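Local coordinates for protein HupZ (Streptococcus sp. 'group A', PDB 5ESC) that degrades heme in vitro as a dimeric split-barrel enzyme of the pyridoxamine 5'-phosphate oxidase family, at residues R32-R35 and T41-Y44; I43-T48 and K94-G99; I64-R69 and Y75-T80. All blocks are in the same frame, centred on the assembly; numbering follows the deposited sequence. Where two conformers were deposited one is given.

Interaction 1 of 3, residues R32-R35 and T41-Y44; sequences RSMR and TFIY
R35 and I43 form an antiparallel hydrogen-bonded pair: R35 N reaches I43 O at 2.9 Å and I43 N returns to R35 O at 2.9 Å. F42 CA adds a CA-H...O contact to the same R35 O. The side chains divide between two sides of this short ladder. On one side lie R35 and I43. The R35 guanidinium spreads over the end of I43, with CD1 of I43 3.5 Å from NH1 of R35 and CG1 of I43 under the centre of the group. The plane is further set by R35 NH2, which donates to S33 O at 2.8 Å and finds that oxygen nearly in the guanidinium plane. W96 makes a cation-pi contact with the same arginine. On the other side M34 bends at its second and third torsions. Its CG runs anti to the backbone N (chi1 -174°), and the bends bring SD to 3.7 Å from F42 CB and CE to 3.9 Å from Y44 CD1. M34 and F42 cross at about a right angle, a Met-aromatic contact with the sulfur oblique to the ring. S33 OG sits at the edge of the Y44 ring, near its plane, and bonds N45 N. The chemistry is thus split. M34 and the rings of F42 and Y44 pack inward, with the Y44 hydroxyl satisfied by a hydrogen bond to E46 OE2. The R35 charge is held flat on I43 and is probably steadied by S33 O and the indole of W96.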
ATOM      1  N   ARG A  32      -8.089  -8.230   2.609  1.00 16.67           N
ATOM      2  CA  ARG A  32      -9.076  -7.978   3.603  1.00 19.09           C
ATOM      3  C   ARG A  32      -9.126  -9.024   4.734  1.00 17.90           C
ATOM      4  O   ARG A  32      -9.747  -8.771   5.708  1.00 17.81           O
ATOM      5  CB  ARG A  32     -10.463  -7.837   2.968  1.00 23.75           C
ATOM      6  CG  ARG A  32     -10.930  -9.024   2.251  1.00 30.55           C
ATOM      7  CD  ARG A  32     -12.273  -8.641   1.588  1.00 40.74           C
ATOM      8  NE  ARG A  32     -12.964  -9.858   1.152  1.00 50.60           N
ATOM      9  CZ  ARG A  32     -13.820 -10.579   1.897  1.00 57.16           C
ATOM     10  NH1 ARG A  32     -14.176 -10.213   3.146  1.00 58.25           N
ATOM     11  NH2 ARG A  32     -14.352 -11.677   1.373  1.00 57.11           N
ATOM     12  N   SER A  33      -8.535 -10.206   4.568  1.00 13.28           N
ATOM     13  CA  SER A  33      -8.574 -11.249   5.615  1.00 13.14           C
ATOM     14  C   SER A  33      -7.337 -11.127   6.535  1.00 13.94           C
ATOM     15  O   SER A  33      -7.121 -11.976   7.380  1.00 12.55           O
ATOM     16  CB  SER A  33      -8.470 -12.622   5.028  1.00 12.75           C
ATOM     17  OG  SER A  33      -7.319 -12.833   4.206  1.00 11.45           O
ATOM     18  N   MET A  34      -6.507 -10.101   6.331  1.00 14.20           N
ATOM     19  CA  MET A  34      -5.278  -9.970   7.141  1.00 14.66           C
ATOM     20  C   MET A  34      -5.685  -9.827   8.628  1.00 14.24           C
ATOM     21  O   MET A  34      -6.540  -8.977   8.949  1.00 14.89           O
ATOM     22  CB  MET A  34      -4.488  -8.802   6.717  1.00 15.14           C
ATOM     23  CG  MET A  34      -3.077  -8.695   7.438  1.00 16.65           C
ATOM     24  SD  MET A  34      -1.838  -9.864   6.857  1.00 17.67           S
ATOM     25  CE  MET A  34      -1.463  -9.338   5.188  1.00 20.02           C
ATOM     26  N   ARG A  35      -5.123 -10.610   9.533  1.00 13.96           N
ATOM     27  CA  ARG A  35      -5.505 -10.557  10.946  1.00 12.08           C
ATOM     28  C   ARG A  35      -4.406 -11.048  11.847  1.00 12.70           C
ATOM     29  O   ARG A  35      -3.561 -11.802  11.404  1.00 10.61           O
ATOM     30  CB  ARG A  35      -6.699 -11.458  11.143  1.00 12.73           C
ATOM     31  CG  ARG A  35      -6.563 -12.900  10.689  1.00 12.42           C
ATOM     32  CD  ARG A  35      -7.956 -13.510  10.394  1.00 13.85           C
ATOM     33  NE  ARG A  35      -7.910 -14.933  10.090  1.00 15.19           N
ATOM     34  CZ  ARG A  35      -7.691 -15.485   8.913  1.00 12.89           C
ATOM     35  NH1 ARG A  35      -7.639 -16.790   8.801  1.00  9.63           N
ATOM     36  NH2 ARG A  35      -7.531 -14.750   7.818  1.00 14.05           N
ATOM     37  N   THR A  41       2.668 -11.830  14.748  1.00 11.88           N
ATOM     38  CA  THR A  41       2.384 -12.641  13.560  1.00 12.69           C
ATOM     39  C   THR A  41       1.031 -12.243  13.021  1.00 11.67           C
ATOM     40  O   THR A  41       0.107 -12.159  13.790  1.00 10.51           O
ATOM     41  CB  THR A  41       2.391 -14.130  13.910  1.00 13.95           C
ATOM     42  OG1 THR A  41       3.527 -14.399  14.720  1.00 16.16           O
ATOM     43  CG2 THR A  41       2.426 -15.069  12.598  1.00 13.17           C
ATOM     44  N   PHE A  42       0.929 -12.030  11.724  1.00 10.60           N
ATOM     45  CA  PHE A  42      -0.351 -11.873  11.068  1.00 10.16           C
ATOM     46  C   PHE A  42      -0.527 -13.094  10.206  1.00  9.50           C
ATOM     47  O   PHE A  42       0.471 -13.753   9.813  1.00 10.40           O
ATOM     48  CB  PHE A  42      -0.373 -10.696  10.096  1.00 11.24           C
ATOM     49  CG  PHE A  42      -0.423  -9.337  10.702  1.00 13.02           C
ATOM     50  CD1 PHE A  42      -1.647  -8.674  10.908  1.00 13.13           C
ATOM     51  CD2 PHE A  42       0.763  -8.663  11.039  1.00 14.68           C
ATOM     52  CE1 PHE A  42      -1.684  -7.416  11.410  1.00 12.99           C
ATOM     53  CE2 PHE A  42       0.710  -7.385  11.575  1.00 15.25           C
ATOM     54  CZ  PHE A  42      -0.505  -6.746  11.733  1.00 12.39           C
ATOM     55  N   ILE A  43      -1.760 -13.439   9.857  1.00  9.32           N
ATOM     56  CA  ILE A  43      -2.012 -14.423   8.853  1.00  9.71           C
ATOM     57  C   ILE A  43      -3.012 -13.799   7.888  1.00 10.79           C
ATOM     58  O   ILE A  43      -3.728 -12.860   8.287  1.00  9.75           O
ATOM     59  CB  ILE A  43      -2.501 -15.826   9.368  1.00  9.05           C
ATOM     60  CG1 ILE A  43      -3.776 -15.786  10.279  1.00 10.62           C
ATOM     61  CG2 ILE A  43      -1.322 -16.611  10.063  1.00  7.40           C
ATOM     62  CD1 ILE A  43      -4.497 -17.076  10.348  1.00 12.58           C
ATOM     63  N   TYR A  44      -3.097 -14.323   6.673  1.00 11.25           N
ATOM     64  CA  TYR A  44      -4.147 -13.938   5.735  1.00 12.09           C
ATOM     65  C   TYR A  44      -4.529 -15.156   4.905  1.00 12.53           C
ATOM     66  O   TYR A  44      -3.734 -16.064   4.773  1.00 12.77           O
ATOM     67  CB  TYR A  44      -3.766 -12.715   4.843  1.00 11.79           C
ATOM     68  CG  TYR A  44      -2.877 -13.001   3.630  1.00 13.12           C
ATOM     69  CD1 TYR A  44      -1.509 -12.965   3.731  1.00 14.10           C
ATOM     70  CD2 TYR A  44      -3.430 -13.299   2.393  1.00 12.94           C
ATOM     71  CE1 TYR A  44      -0.673 -13.219   2.626  1.00 15.12           C
ATOM     72  CE2 TYR A  44      -2.584 -13.554   1.257  1.00 12.78           C
ATOM     73  CZ  TYR A  44      -1.214 -13.507   1.409  1.00 16.23           C
ATOM     74  OH  TYR A  44      -0.332 -13.716   0.380  1.00 16.48           O
TER

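Interaction 2 of 3, residues I43-T48 and K94-G99; sequences IYNENT and KKWAQG
N45 reaches from strand 41-46 to helix 88-97 near A93, W96 and A97, and touches the last two of these residues. ND2 of N45 lies 3.6 Å from CB of A97. OD1 of N45 lies 3.8 Å from CE3 of W96. The amide approaches the indole obliquely, with the two planes 51° apart. CG of N45 stands anti to its own carbonyl carbon (chi1 -81°), and this sends the amide across the gap to the helix. W96 turns its six-membered ring back toward the strand, its CG anti to the backbone N (chi1 -172°). The close part is small. It rests on van der Waals contact, and the nearest CA atoms, those of N45 and A97, are 7.7 Å apart. The amide is nevertheless held at both ends by bonds outside the two segments. N45 ND2 donates to A93 O, one turn back on the helix, and N45 OD1 accepts from R35 NH2. These two bonds probably fix which way round the amide lies. Beyond N45 the strand and the helix diverge. E46 turns from the helix and binds T48 instead: OE1 of E46 takes T48 N at 2.8 Å through its anti lone pair, and T48 OG1 at 2.6 Å from above the carboxylate plane. Past the strand, T48 is exposed. Past the helix, and well away from T48, Q98 and G99 are exposed in their turn. This is helix-on-strand packing at the margin of a split barrel, where a buried asparagine ties a sheet strand to the helix beside it.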
ATOM      1  N   ILE A  43      -1.760 -13.439   9.857  1.00  9.32           N
ATOM      2  CA  ILE A  43      -2.012 -14.423   8.853  1.00  9.71           C
ATOM      3  C   ILE A  43      -3.012 -13.799   7.888  1.00 10.79           C
ATOM      4  O   ILE A  43      -3.728 -12.860   8.287  1.00  9.75           O
ATOM      5  CB  ILE A  43      -2.501 -15.826   9.368  1.00  9.05           C
ATOM      6  CG1 ILE A  43      -3.776 -15.786  10.279  1.00 10.62           C
ATOM      7  CG2 ILE A  43      -1.322 -16.611  10.063  1.00  7.40           C
ATOM      8  CD1 ILE A  43      -4.497 -17.076  10.348  1.00 12.58           C
ATOM      9  N   TYR A  44      -3.097 -14.323   6.673  1.00 11.25           N
ATOM     10  CA  TYR A  44      -4.147 -13.938   5.735  1.00 12.09           C
ATOM     11  C   TYR A  44      -4.529 -15.156   4.905  1.00 12.53           C
ATOM     12  O   TYR A  44      -3.734 -16.064   4.773  1.00 12.77           O
ATOM     13  CB  TYR A  44      -3.766 -12.715   4.843  1.00 11.79           C
ATOM     14  CG  TYR A  44      -2.877 -13.001   3.630  1.00 13.12           C
ATOM     15  CD1 TYR A  44      -1.509 -12.965   3.731  1.00 14.10           C
ATOM     16  CD2 TYR A  44      -3.430 -13.299   2.393  1.00 12.94           C
ATOM     17  CE1 TYR A  44      -0.673 -13.219   2.626  1.00 15.12           C
ATOM     18  CE2 TYR A  44      -2.584 -13.554   1.257  1.00 12.78           C
ATOM     19  CZ  TYR A  44      -1.214 -13.507   1.409  1.00 16.23           C
ATOM     20  OH  TYR A  44      -0.332 -13.716   0.380  1.00 16.48           O
ATOM     21  N   ASN A  45      -5.715 -15.179   4.345  1.00 11.61           N
ATOM     22  CA  ASN A  45      -6.118 -16.275   3.455  1.00 11.73           C
ATOM     23  C   ASN A  45      -5.707 -15.969   1.990  1.00 12.31           C
ATOM     24  O   ASN A  45      -6.129 -14.936   1.474  1.00 13.55           O
ATOM     25  CB  ASN A  45      -7.624 -16.418   3.535  1.00 12.24           C
ATOM     26  CG  ASN A  45      -8.061 -17.178   4.703  1.00 14.21           C
ATOM     27  OD1 ASN A  45      -7.611 -16.917   5.794  1.00 13.67           O
ATOM     28  ND2 ASN A  45      -8.983 -18.154   4.504  1.00 12.19           N
ATOM     29  N   GLU A  46      -4.903 -16.807   1.347  1.00 12.05           N
ATOM     30  CA  GLU A  46      -4.403 -16.548   0.018  1.00 14.73           C
ATOM     31  C   GLU A  46      -5.299 -17.353  -0.903  1.00 15.74           C
ATOM     32  O   GLU A  46      -5.249 -18.564  -0.874  1.00 15.18           O
ATOM     33  CB  GLU A  46      -2.982 -17.072  -0.151  1.00 15.38           C
ATOM     34  CG  GLU A  46      -2.450 -16.874  -1.553  1.00 20.14           C
ATOM     35  CD  GLU A  46      -2.662 -15.464  -2.071  1.00 21.36           C
ATOM     36  OE1 GLU A  46      -3.689 -15.259  -2.740  1.00 16.95           O
ATOM     37  OE2 GLU A  46      -1.826 -14.542  -1.737  1.00 20.49           O
ATOM     38  N   ASN A  47      -6.081 -16.714  -1.724  1.00 18.07           N
ATOM     39  CA  ASN A  47      -7.040 -17.427  -2.573  1.00 19.64           C
ATOM     40  C   ASN A  47      -6.562 -17.424  -4.015  1.00 21.87           C
ATOM     41  O   ASN A  47      -7.267 -17.887  -4.902  1.00 22.10           O
ATOM     42  CB  ASN A  47      -8.402 -16.745  -2.480  1.00 20.54           C
ATOM     43  CG  ASN A  47      -9.017 -16.823  -1.084  1.00 22.05           C
ATOM     44  OD1 ASN A  47      -8.807 -17.802  -0.373  1.00 24.68           O
ATOM     45  ND2 ASN A  47      -9.696 -15.756  -0.653  1.00 23.80           N
ATOM     46  N   THR A  48      -5.378 -16.884  -4.268  1.00 20.81           N
ATOM     47  CA  THR A  48      -4.938 -16.641  -5.631  1.00 21.96           C
ATOM     48  C   THR A  48      -3.503 -17.198  -5.831  1.00 22.58           C
ATOM     49  O   THR A  48      -2.852 -17.685  -4.890  1.00 18.06           O
ATOM     50  CB  THR A  48      -4.907 -15.087  -5.908  1.00 24.62           C
ATOM     51  OG1 THR A  48      -3.752 -14.501  -5.250  1.00 25.87           O
ATOM     52  CG2 THR A  48      -6.165 -14.375  -5.398  1.00 23.96           C
ATOM     53  N   LYS A  94      -8.619 -22.150   6.784  1.00 13.49           N
ATOM     54  CA  LYS A  94      -9.718 -22.877   6.120  0.50 14.62           C
ATOM     55  C   LYS A  94     -11.054 -22.761   6.888  1.00 15.82           C
ATOM     56  O   LYS A  94     -12.176 -22.436   6.482  1.00 19.31           O
ATOM     57  CB  LYS A  94      -9.363 -24.339   6.100  0.50 15.25           C
ATOM     58  CG  LYS A  94      -8.539 -24.734   4.937  0.50 15.04           C
ATOM     59  CD  LYS A  94      -8.865 -26.177   4.546  0.50 15.42           C
ATOM     60  CE  LYS A  94      -7.818 -27.081   5.058  0.50 16.01           C
ATOM     61  NZ  LYS A  94      -8.178 -28.357   5.726  0.50 14.62           N
ATOM     62  N   LYS A  95     -10.822 -22.954   8.149  1.00 17.56           N
ATOM     63  CA  LYS A  95     -11.888 -22.849   9.100  1.00 21.76           C
ATOM     64  C   LYS A  95     -12.500 -21.455   9.186  1.00 21.91           C
ATOM     65  O   LYS A  95     -13.707 -21.286   9.049  1.00 20.31           O
ATOM     66  CB  LYS A  95     -11.386 -23.211  10.491  1.00 24.97           C
ATOM     67  CG  LYS A  95     -12.438 -23.177  11.602  1.00 31.83           C
ATOM     68  CD  LYS A  95     -13.565 -24.225  11.293  1.00 44.87           C
ATOM     69  CE  LYS A  95     -14.615 -24.456  12.430  1.00 50.77           C
ATOM     70  NZ  LYS A  95     -15.778 -25.286  11.995  1.00 49.55           N
ATOM     71  N   TRP A  96     -11.627 -20.443   9.310  1.00 18.83           N
ATOM     72  CA  TRP A  96     -12.015 -19.058   9.236  1.00 17.21           C
ATOM     73  C   TRP A  96     -12.775 -18.667   7.982  1.00 18.69           C
ATOM     74  O   TRP A  96     -13.663 -17.803   8.010  1.00 18.50           O
ATOM     75  CB  TRP A  96     -10.776 -18.164   9.386  1.00 15.85           C
ATOM     76  CG  TRP A  96     -11.002 -16.783   9.516  1.00 16.81           C
ATOM     77  CD1 TRP A  96     -11.119 -16.081  10.683  1.00 18.80           C
ATOM     78  CD2 TRP A  96     -11.110 -15.809   8.453  1.00 16.28           C
ATOM     79  NE1 TRP A  96     -11.315 -14.760  10.420  1.00 17.32           N
ATOM     80  CE2 TRP A  96     -11.325 -14.559   9.061  1.00 15.53           C
ATOM     81  CE3 TRP A  96     -11.052 -15.883   7.052  1.00 14.93           C
ATOM     82  CZ2 TRP A  96     -11.444 -13.361   8.306  1.00 16.83           C
ATOM     83  CZ3 TRP A  96     -11.218 -14.735   6.315  1.00 16.73           C
ATOM     84  CH2 TRP A  96     -11.431 -13.477   6.936  1.00 17.55           C
ATOM     85  N   ALA A  97     -12.427 -19.272   6.860  1.00 17.29           N
ATOM     86  CA  ALA A  97     -13.034 -18.926   5.579  1.00 17.99           C
ATOM     87  C   ALA A  97     -14.545 -19.308   5.476  1.00 20.23           C
ATOM     88  O   ALA A  97     -15.293 -18.745   4.685  1.00 18.78           O
ATOM     89  CB  ALA A  97     -12.275 -19.599   4.479  1.00 19.94           C
ATOM     90  N   GLN A  98     -14.944 -20.253   6.288  1.00 23.63           N
ATOM     91  CA  GLN A  98     -16.291 -20.852   6.210  1.00 29.59           C
ATOM     92  C   GLN A  98     -17.350 -19.844   6.606  1.00 30.63           C
ATOM     93  O   GLN A  98     -17.297 -19.308   7.727  1.00 34.29           O
ATOM     94  CB  GLN A  98     -16.335 -22.033   7.141  1.00 30.46           C
ATOM     95  CG  GLN A  98     -15.598 -23.235   6.569  1.00 34.10           C
ATOM     96  CD  GLN A  98     -15.532 -24.388   7.533  1.00 37.41           C
ATOM     97  OE1 GLN A  98     -16.113 -24.343   8.611  1.00 39.34           O
ATOM     98  NE2 GLN A  98     -14.801 -25.412   7.167  1.00 43.64           N
ATOM     99  N   GLY A  99     -18.223 -19.492   5.669  1.00 31.90           N
ATOM    100  CA  GLY A  99     -19.199 -18.444   5.866  1.00 32.17           C
ATOM    101  C   GLY A  99     -18.668 -17.099   5.423  1.00 37.71           C
ATOM    102  O   GLY A  99     -19.390 -16.105   5.489  1.00 39.16           O
TER

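Interaction 3 of 3, residues I64-R69 and Y75-T80; sequences IAFVDR and YRFVGT
The rings of F66 and F77 meet at a steep angle, their planes 81° apart and their centroids 5.9 Å apart. CD1 of F77 lies at the edge of the F66 ring, in its plane, and the closest atoms are F66 CD2 and F77 CE1 at 3.6 Å. At the edge of the F77 ring lies I64 O, 3.8 Å from F77 CD1. From outside the hairpin the ring of F42 packs edge-to-face with that of F77. Both phenylalanines stand on the same side of the sheet as I64 and Y75. A65 and R76 form a non-hydrogen-bonded pair and point to the other side. Around them the backbone ladder is regular. F77 N donates to I64 O at 2.7 Å, and I64 N to F77 O at 2.8 Å. F66 and Y75 form the next hydrogen-bonded pair. CA-H...O contacts from R76 CA to I64 O and from A65 CA to Y75 O fill in between. The axes of 64-68 and 75-80 pass 4.7 Å apart, with N-to-C directions at 168°. R76 bends along its chain to a salt bridge with E63. This is a beta hairpin of strands 61-68 and 73-84. Helix 4-12 packs on the aromatic side through I10, which touches F66 and F77. Strand 15-20 flanks strand 61-68, and strand 106-117 flanks strand 73-84. On the side of A65 and R76 lies the second subunit, whose I28 and N27 pack there.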
ATOM      1  N   ILE A  64       3.097  -4.021   5.673  1.00 13.43           N
ATOM      2  CA  ILE A  64       1.682  -3.946   5.674  1.00 14.37           C
ATOM      3  C   ILE A  64       1.320  -2.648   6.329  1.00 15.08           C
ATOM      4  O   ILE A  64       1.872  -2.318   7.425  1.00 16.11           O
ATOM      5  CB  ILE A  64       1.006  -5.077   6.545  1.00 14.40           C
ATOM      6  CG1 ILE A  64       1.508  -6.472   6.188  1.00 17.32           C
ATOM      7  CG2 ILE A  64      -0.519  -4.964   6.495  1.00 17.04           C
ATOM      8  CD1 ILE A  64       1.160  -7.449   7.306  1.00 22.48           C
ATOM      9  N   ALA A  65       0.387  -1.920   5.725  1.00 13.48           N
ATOM     10  CA  ALA A  65      -0.105  -0.675   6.290  1.00 14.28           C
ATOM     11  C   ALA A  65      -1.599  -0.676   6.638  1.00 15.20           C
ATOM     12  O   ALA A  65      -2.423  -1.228   5.892  1.00 15.80           O
ATOM     13  CB  ALA A  65       0.306   0.500   5.396  1.00 13.60           C
ATOM     14  N   PHE A  66      -1.941  -0.101   7.793  1.00 14.67           N
ATOM     15  CA  PHE A  66      -3.300   0.088   8.218  1.00 16.62           C
ATOM     16  C   PHE A  66      -3.447   1.573   8.537  1.00 17.52           C
ATOM     17  O   PHE A  66      -2.656   2.096   9.346  1.00 19.03           O
ATOM     18  CB  PHE A  66      -3.598  -0.688   9.516  1.00 16.70           C
ATOM     19  CG  PHE A  66      -3.625  -2.148   9.329  1.00 16.82           C
ATOM     20  CD1 PHE A  66      -4.770  -2.754   8.880  1.00 16.74           C
ATOM     21  CD2 PHE A  66      -2.472  -2.914   9.529  1.00 16.10           C
ATOM     22  CE1 PHE A  66      -4.827  -4.120   8.756  1.00 21.33           C
ATOM     23  CE2 PHE A  66      -2.520  -4.286   9.376  1.00 17.54           C
ATOM     24  CZ  PHE A  66      -3.696  -4.876   8.962  1.00 16.57           C
ATOM     25  N   VAL A  67      -4.411   2.221   7.885  1.00 20.23           N
ATOM     26  CA  VAL A  67      -4.604   3.671   7.993  1.00 22.59           C
ATOM     27  C   VAL A  67      -6.075   3.968   8.380  1.00 26.40           C
ATOM     28  O   VAL A  67      -7.005   3.504   7.732  1.00 25.71           O
ATOM     29  CB  VAL A  67      -4.168   4.448   6.719  1.00 23.33           C
ATOM     30  CG1 VAL A  67      -4.465   5.932   6.875  1.00 27.28           C
ATOM     31  CG2 VAL A  67      -2.657   4.322   6.428  1.00 24.93           C
ATOM     32  N   ASP A  68      -6.275   4.660   9.494  1.00 31.13           N
ATOM     33  CA  ASP A  68      -7.597   5.206   9.790  1.00 35.01           C
ATOM     34  C   ASP A  68      -7.641   6.629   9.199  1.00 39.35           C
ATOM     35  O   ASP A  68      -7.030   7.572   9.765  1.00 35.54           O
ATOM     36  CB  ASP A  68      -7.863   5.247  11.282  1.00 37.69           C
ATOM     37  CG  ASP A  68      -9.288   5.806  11.603  1.00 41.66           C
ATOM     38  OD1 ASP A  68      -9.805   6.657  10.831  1.00 35.32           O
ATOM     39  OD2 ASP A  68      -9.882   5.326  12.589  1.00 41.96           O
ATOM     40  N   ARG A  69      -8.281   6.719   8.027  1.00 39.68           N
ATOM     41  CA  ARG A  69      -8.308   7.928   7.196  1.00 45.01           C
ATOM     42  C   ARG A  69      -8.862   9.143   7.973  1.00 47.76           C
ATOM     43  O   ARG A  69      -8.337  10.247   7.812  1.00 45.99           O
ATOM     44  CB  ARG A  69      -9.143   7.679   5.929  1.00 47.53           C
ATOM     45  CG  ARG A  69      -8.596   8.261   4.629  1.00 50.57           C
ATOM     46  CD  ARG A  69      -9.121   9.647   4.303  1.00 51.09           C
ATOM     47  NE  ARG A  69      -9.349   9.939   2.879  1.00 50.72           N
ATOM     48  CZ  ARG A  69     -10.254   9.321   2.109  1.00 55.21           C
ATOM     49  NH1 ARG A  69     -10.971   8.288   2.556  1.00 52.14           N
ATOM     50  NH2 ARG A  69     -10.404   9.694   0.845  1.00 58.54           N
ATOM     51  N   TYR A  75      -0.443   2.576  11.099  1.00 20.52           N
ATOM     52  CA  TYR A  75       0.788   1.845  11.415  1.00 18.94           C
ATOM     53  C   TYR A  75       1.235   1.072  10.221  1.00 17.95           C
ATOM     54  O   TYR A  75       0.401   0.605   9.406  1.00 18.87           O
ATOM     55  CB  TYR A  75       0.536   0.888  12.567  1.00 19.35           C
ATOM     56  CG  TYR A  75       0.254   1.570  13.886  1.00 22.07           C
ATOM     57  CD1 TYR A  75       1.308   2.003  14.737  1.00 24.68           C
ATOM     58  CD2 TYR A  75      -1.061   1.791  14.279  1.00 22.69           C
ATOM     59  CE1 TYR A  75       1.014   2.664  15.931  1.00 26.05           C
ATOM     60  CE2 TYR A  75      -1.370   2.445  15.455  1.00 26.66           C
ATOM     61  CZ  TYR A  75      -0.344   2.858  16.275  1.00 28.11           C
ATOM     62  OH  TYR A  75      -0.723   3.470  17.407  1.00 33.74           O
ATOM     63  N   ARG A  76       2.529   0.903  10.142  1.00 17.25           N
ATOM     64  CA  ARG A  76       3.183   0.113   9.099  1.00 18.25           C
ATOM     65  C   ARG A  76       3.933  -1.043   9.824  1.00 17.28           C
ATOM     66  O   ARG A  76       4.745  -0.772  10.741  1.00 17.59           O
ATOM     67  CB  ARG A  76       4.166   1.030   8.324  1.00 22.00           C
ATOM     68  CG  ARG A  76       5.115   0.341   7.332  1.00 24.88           C
ATOM     69  CD  ARG A  76       5.802   1.321   6.366  1.00 32.54           C
ATOM     70  NE  ARG A  76       6.659   2.241   7.087  1.00 37.48           N
ATOM     71  CZ  ARG A  76       7.971   2.120   7.211  1.00 41.00           C
ATOM     72  NH1 ARG A  76       8.644   1.156   6.598  1.00 45.14           N
ATOM     73  NH2 ARG A  76       8.641   3.004   7.934  1.00 47.13           N
ATOM     74  N   PHE A  77       3.610  -2.289   9.474  1.00 15.67           N
ATOM     75  CA  PHE A  77       4.243  -3.488  10.033  1.00 15.46           C
ATOM     76  C   PHE A  77       5.234  -4.031   8.975  1.00 16.63           C
ATOM     77  O   PHE A  77       4.882  -4.359   7.780  1.00 15.35           O
ATOM     78  CB  PHE A  77       3.182  -4.509  10.402  1.00 13.98           C
ATOM     79  CG  PHE A  77       2.191  -4.007  11.388  1.00 16.53           C
ATOM     80  CD1 PHE A  77       1.141  -3.217  10.997  1.00 17.24           C
ATOM     81  CD2 PHE A  77       2.349  -4.251  12.748  1.00 16.67           C
ATOM     82  CE1 PHE A  77       0.255  -2.663  11.914  1.00 18.03           C
ATOM     83  CE2 PHE A  77       1.449  -3.745  13.677  1.00 16.73           C
ATOM     84  CZ  PHE A  77       0.393  -2.925  13.255  1.00 15.21           C
ATOM     85  N   VAL A  78       6.477  -4.160   9.360  1.00 13.74           N
ATOM     86  CA  VAL A  78       7.485  -4.649   8.467  1.00 14.36           C
ATOM     87  C   VAL A  78       7.968  -6.001   8.891  1.00 14.19           C
ATOM     88  O   VAL A  78       8.245  -6.186  10.099  1.00 13.40           O
ATOM     89  CB  VAL A  78       8.704  -3.715   8.392  1.00 15.48           C
ATOM     90  CG1 VAL A  78       9.760  -4.249   7.398  1.00 18.76           C
ATOM     91  CG2 VAL A  78       8.289  -2.311   7.980  1.00 18.98           C
ATOM     92  N   GLY A  79       8.177  -6.922   7.940  1.00 12.57           N
ATOM     93  CA  GLY A  79       8.761  -8.226   8.332  1.00 15.36           C
ATOM     94  C   GLY A  79       9.017  -9.146   7.185  1.00 13.43           C
ATOM     95  O   GLY A  79       9.227  -8.659   6.030  1.00 13.25           O
ATOM     96  N   THR A  80       9.039 -10.450   7.472  1.00 12.55           N
ATOM     97  CA  THR A  80       9.276 -11.460   6.492  1.00 13.81           C
ATOM     98  C   THR A  80       8.080 -12.429   6.510  1.00 13.28           C
ATOM     99  O   THR A  80       7.541 -12.682   7.573  1.00 13.92           O
ATOM    100  CB  THR A  80      10.603 -12.221   6.758  1.00 16.53           C
ATOM    101  OG1 THR A  80      10.909 -13.011   5.607  1.00 17.70           O
ATOM    102  CG2 THR A  80      10.545 -13.165   7.984  1.00 17.76           C
TER

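All three contacts are largely buried, and all three reach the same antiparallel sheet. Interaction 1 is nearest the centre of the chain. It pairs the start of strand 35-38, just after a loop, with strand 41-46 at one edge of the sheet. Interaction 3 pairs two strands in its middle and is the one the second subunit reaches. Interactions 1 and 3 meet in the interior, where F42 also packs on F66, and M34 on I64. Interaction 2 shares strand 41-46 with interaction 1 but joins it to helix 88-97 through a small van der Waals contact. Polar bonds from 32-35 connect these two. Ladder and aromatic packing thus give way to a polar, partly solvent-bordered margin.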